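Local coordinates for protein TBC1 domain family member 22A (Homo sapiens, PDB 2QFZ) that may act as a GTPase-activating protein for Rab-family GTPases, through the Rab-GAP TBC domain that this fragment comprises, at residues Thr104-Met115 against Thr127-Ala138. Sequence-based numbering, arbitrary orientation. Where two conformers were deposited one is given.
Sequences TYRQIHIDIPRM and TEIFERILFIWA
Tyr105 and Glu131 join two neighbouring helices of the all-helical Rab-GAP TBC domain, an example of how an inclined antiparallel helix pair combines an apolar seam with a polar margin. The axes of helix 104-111 and helix 127-138 run at 144° and approach to 10.0 Å. Glu131 takes part in both the apolar and the polar contacts. Its CG lies 3.7 Å from Ile108 CG2 and also touches CG1 of Ile112, while the extended chain beyond carries the carboxylate to the edge of the interface. There Tyr105 OH donates to Glu131 OE1 at 2.8 Å, meeting the oxygen from above the carboxylate plane, 40° out of it. Tyr105 can do this because its CG stands anti to the backbone N (chi1 177°), which leans the ring toward the C-terminal end of its helix, with His109 CB over one face. The other oxygen, OE2, sits over one face of the His109 imidazole, 3.7 Å from ND1, without a hydrogen bond. With an alanine here in place of Glu131, the Tyr105 hydroxyl would probably lose this acceptor, and Ile108 CG2 and Ile112 CG1 the methylene packed against them.

Beneath that margin, Ile108 CD1 lies against the backbone N of Phe135 and packs on CB of the same residue at 4.0 Å, near the edge of its ring. Ile112 spreads its branches, CD1 meeting Leu134 CD1 at 3.5 Å and CG2 meeting the Thr127 methyl CG2 at 3.7 Å. At one end Thr104 CG2 rests on Ala138 CB; at the other, Met115 makes a Met-aromatic contact with Phe130, SD 5.4 Å from the ring centroid and oblique to it, with CE at the ring edge. Phe130 also stacks edge-to-face with Phe158, which joins the pair to helix 150-162. The whole is a sequence-local, obliquely antiparallel helix packing within the helical TBC fold.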
# COMPACT_ATOMS: atom_id res chain seq x y z
N THR A 104 9.91 0.64 -21.40
CA THR A 104 9.25 0.25 -20.15
C THR A 104 10.21 -0.56 -19.27
O THR A 104 10.32 -0.31 -18.05
CB THR A 104 7.96 -0.56 -20.42
OG1 THR A 104 7.05 0.25 -21.17
CG2 THR A 104 7.29 -0.95 -19.13
N TYR A 105 10.92 -1.53 -19.86
CA TYR A 105 11.81 -2.36 -19.06
C TYR A 105 13.02 -1.58 -18.50
O TYR A 105 13.47 -1.84 -17.38
CB TYR A 105 12.29 -3.63 -19.80
CG TYR A 105 13.27 -4.41 -18.94
CD1 TYR A 105 12.84 -5.00 -17.75
CD2 TYR A 105 14.61 -4.48 -19.26
CE1 TYR A 105 13.74 -5.70 -16.91
CE2 TYR A 105 15.52 -5.19 -18.43
CZ TYR A 105 15.08 -5.79 -17.26
OH TYR A 105 15.99 -6.47 -16.44
N ARG A 106 13.54 -0.63 -19.29
CA ARG A 106 14.70 0.16 -18.85
C ARG A 106 14.32 1.04 -17.67
O ARG A 106 15.09 1.11 -16.70
CB ARG A 106 15.29 1.03 -19.98
CG ARG A 106 16.66 1.65 -19.59
CD ARG A 106 17.21 2.65 -20.63
NE ARG A 106 18.59 3.06 -20.28
CZ ARG A 106 18.92 4.17 -19.62
NH1 ARG A 106 17.99 5.04 -19.22
NH2 ARG A 106 20.19 4.43 -19.36
N GLN A 107 13.16 1.70 -17.74
CA GLN A 107 12.66 2.44 -16.58
C GLN A 107 12.57 1.56 -15.32
O GLN A 107 13.01 1.97 -14.22
CB GLN A 107 11.30 3.09 -16.89
CG GLN A 107 11.39 4.33 -17.81
CD GLN A 107 10.05 5.04 -17.94
OE1 GLN A 107 9.70 5.90 -17.11
NE2 GLN A 107 9.27 4.67 -18.97
N ILE A 108 12.04 0.34 -15.46
CA ILE A 108 11.87 -0.58 -14.31
C ILE A 108 13.23 -1.05 -13.78
O ILE A 108 13.41 -1.16 -12.57
CB ILE A 108 10.94 -1.79 -14.65
CG1 ILE A 108 9.52 -1.32 -14.95
CG2 ILE A 108 10.98 -2.85 -13.52
CD1 ILE A 108 8.66 -2.31 -15.80
N HIS A 109 14.18 -1.30 -14.69
CA HIS A 109 15.55 -1.76 -14.33
C HIS A 109 16.34 -0.71 -13.55
O HIS A 109 17.23 -1.05 -12.78
CB HIS A 109 16.34 -2.15 -15.60
CG HIS A 109 17.46 -3.12 -15.35
ND1 HIS A 109 18.14 -3.22 -14.15
CD2 HIS A 109 18.04 -4.03 -16.18
CE1 HIS A 109 19.07 -4.15 -14.24
NE2 HIS A 109 19.04 -4.66 -15.46
N ILE A 110 16.02 0.56 -13.76
CA ILE A 110 16.69 1.65 -13.05
C ILE A 110 16.13 1.87 -11.64
O ILE A 110 16.88 2.11 -10.69
CB ILE A 110 16.58 2.96 -13.85
CG1 ILE A 110 17.49 2.87 -15.09
CG2 ILE A 110 16.96 4.18 -12.98
CD1 ILE A 110 17.05 3.78 -16.23
N ASP A 111 14.81 1.79 -11.53
CA ASP A 111 14.12 2.02 -10.26
C ASP A 111 14.22 0.86 -9.29
O ASP A 111 14.52 1.09 -8.12
CB ASP A 111 12.64 2.31 -10.50
CG ASP A 111 12.39 3.66 -11.20
OD1 ASP A 111 13.35 4.47 -11.33
OD2 ASP A 111 11.24 3.88 -11.62
N ILE A 112 13.96 -0.36 -9.75
CA ILE A 112 13.89 -1.50 -8.83
C ILE A 112 15.16 -1.63 -8.02
O ILE A 112 15.09 -1.60 -6.80
CB ILE A 112 13.47 -2.88 -9.50
CG1 ILE A 112 12.04 -2.81 -10.03
CG2 ILE A 112 13.63 -4.06 -8.53
CD1 ILE A 112 11.20 -1.71 -9.46
N PRO A 113 16.34 -1.77 -8.69
CA PRO A 113 17.63 -1.89 -7.98
C PRO A 113 17.93 -0.91 -6.86
O PRO A 113 18.68 -1.26 -5.96
CB PRO A 113 18.64 -1.77 -9.10
CG PRO A 113 17.96 -2.47 -10.24
CD PRO A 113 16.55 -1.92 -10.15
N ARG A 114 17.35 0.28 -6.88
CA ARG A 114 17.65 1.31 -5.88
C ARG A 114 16.47 1.63 -4.96
O ARG A 114 16.48 2.66 -4.27
CB ARG A 114 18.10 2.64 -6.53
CG ARG A 114 18.67 2.60 -7.97
CD ARG A 114 18.40 3.95 -8.72
NE ARG A 114 17.00 4.35 -8.55
CZ ARG A 114 16.44 5.44 -9.08
NH1 ARG A 114 15.14 5.69 -8.81
NH2 ARG A 114 17.14 6.27 -9.88
N MET A 115 15.44 0.77 -4.95
CA MET A 115 14.27 1.03 -4.09
C MET A 115 14.48 0.43 -2.69
O MET A 115 15.44 -0.30 -2.44
CB MET A 115 12.97 0.54 -4.76
CG MET A 115 12.69 -0.93 -4.63
SD MET A 115 11.34 -1.48 -5.70
CE MET A 115 9.96 -1.39 -4.54
N THR A 127 14.73 -9.04 -7.02
CA THR A 127 14.79 -8.02 -8.06
C THR A 127 14.16 -8.50 -9.34
O THR A 127 13.44 -7.75 -9.99
CB THR A 127 16.24 -7.50 -8.30
OG1 THR A 127 16.72 -6.88 -7.10
CG2 THR A 127 16.28 -6.47 -9.38
N GLU A 128 14.39 -9.74 -9.69
CA GLU A 128 13.80 -10.32 -10.89
C GLU A 128 12.28 -10.49 -10.79
O GLU A 128 11.59 -10.29 -11.75
CB GLU A 128 14.41 -11.71 -11.20
N ILE A 129 11.78 -10.92 -9.63
CA ILE A 129 10.34 -11.12 -9.45
C ILE A 129 9.68 -9.76 -9.58
O ILE A 129 8.69 -9.60 -10.29
CB ILE A 129 10.00 -11.70 -8.08
CG1 ILE A 129 10.46 -13.14 -7.98
CG2 ILE A 129 8.49 -11.60 -7.81
CD1 ILE A 129 10.46 -13.67 -6.51
N PHE A 130 10.23 -8.77 -8.88
CA PHE A 130 9.67 -7.40 -8.85
C PHE A 130 9.55 -6.82 -10.23
O PHE A 130 8.49 -6.30 -10.56
CB PHE A 130 10.50 -6.48 -7.93
CG PHE A 130 10.08 -6.52 -6.46
CD1 PHE A 130 9.91 -7.71 -5.80
CD2 PHE A 130 9.87 -5.34 -5.74
CE1 PHE A 130 9.54 -7.75 -4.46
CE2 PHE A 130 9.49 -5.38 -4.41
CZ PHE A 130 9.33 -6.60 -3.77
N GLU A 131 10.64 -6.91 -11.02
CA GLU A 131 10.66 -6.43 -12.44
C GLU A 131 9.64 -7.11 -13.33
O GLU A 131 8.99 -6.47 -14.19
CB GLU A 131 12.07 -6.63 -13.08
CG GLU A 131 13.12 -5.70 -12.52
CD GLU A 131 14.53 -5.97 -13.04
OE1 GLU A 131 14.70 -6.81 -13.94
OE2 GLU A 131 15.48 -5.30 -12.52
N ARG A 132 9.51 -8.42 -13.14
CA ARG A 132 8.58 -9.19 -13.94
C ARG A 132 7.14 -8.86 -13.63
O ARG A 132 6.32 -8.69 -14.55
CB ARG A 132 8.85 -10.68 -13.76
CG ARG A 132 8.18 -11.52 -14.81
CD ARG A 132 8.79 -12.87 -14.89
NE ARG A 132 9.04 -13.42 -13.56
CZ ARG A 132 9.77 -14.50 -13.30
NH1 ARG A 132 10.33 -15.20 -14.30
NH2 ARG A 132 9.90 -14.89 -12.03
N ILE A 133 6.78 -8.79 -12.35
CA ILE A 133 5.40 -8.36 -11.95
C ILE A 133 5.06 -6.99 -12.53
O ILE A 133 3.98 -6.78 -13.11
CB ILE A 133 5.23 -8.30 -10.40
CG1 ILE A 133 5.17 -9.70 -9.78
CG2 ILE A 133 3.93 -7.52 -9.99
CD1 ILE A 133 5.32 -9.70 -8.23
N LEU A 134 6.00 -6.05 -12.38
CA LEU A 134 5.80 -4.66 -12.80
C LEU A 134 5.76 -4.53 -14.34
O LEU A 134 4.89 -3.88 -14.90
CB LEU A 134 6.88 -3.74 -12.14
CG LEU A 134 6.68 -3.49 -10.65
CD1 LEU A 134 7.91 -2.90 -10.00
CD2 LEU A 134 5.45 -2.61 -10.45
N PHE A 135 6.64 -5.25 -15.02
CA PHE A 135 6.61 -5.30 -16.50
C PHE A 135 5.29 -5.90 -17.06
O PHE A 135 4.69 -5.35 -18.01
CB PHE A 135 7.85 -6.07 -17.02
CG PHE A 135 7.97 -6.10 -18.52
CD1 PHE A 135 8.62 -5.10 -19.20
CD2 PHE A 135 7.45 -7.15 -19.25
CE1 PHE A 135 8.71 -5.11 -20.60
CE2 PHE A 135 7.54 -7.17 -20.66
CZ PHE A 135 8.18 -6.15 -21.32
N ILE A 136 4.83 -7.00 -16.48
CA ILE A 136 3.55 -7.61 -16.92
C ILE A 136 2.34 -6.69 -16.64
O ILE A 136 1.48 -6.48 -17.51
CB ILE A 136 3.34 -9.02 -16.30
CG1 ILE A 136 4.27 -10.04 -16.99
CG2 ILE A 136 1.90 -9.51 -16.41
CD1 ILE A 136 4.30 -11.41 -16.30
N TRP A 137 2.29 -6.12 -15.43
CA TRP A 137 1.23 -5.14 -15.12
C TRP A 137 1.17 -3.98 -16.16
O TRP A 137 0.09 -3.61 -16.63
CB TRP A 137 1.39 -4.59 -13.69
CG TRP A 137 0.19 -3.84 -13.32
CD1 TRP A 137 -0.91 -4.33 -12.70
CD2 TRP A 137 -0.07 -2.47 -13.59
NE1 TRP A 137 -1.86 -3.33 -12.56
CE2 TRP A 137 -1.36 -2.18 -13.09
CE3 TRP A 137 0.69 -1.43 -14.18
CZ2 TRP A 137 -1.93 -0.91 -13.18
CZ3 TRP A 137 0.09 -0.17 -14.29
CH2 TRP A 137 -1.19 0.07 -13.79
N ALA A 138 2.34 -3.46 -16.51
CA ALA A 138 2.49 -2.30 -17.41
C ALA A 138 2.03 -2.62 -18.83
O ALA A 138 1.29 -1.85 -19.41
CB ALA A 138 3.93 -1.84 -17.42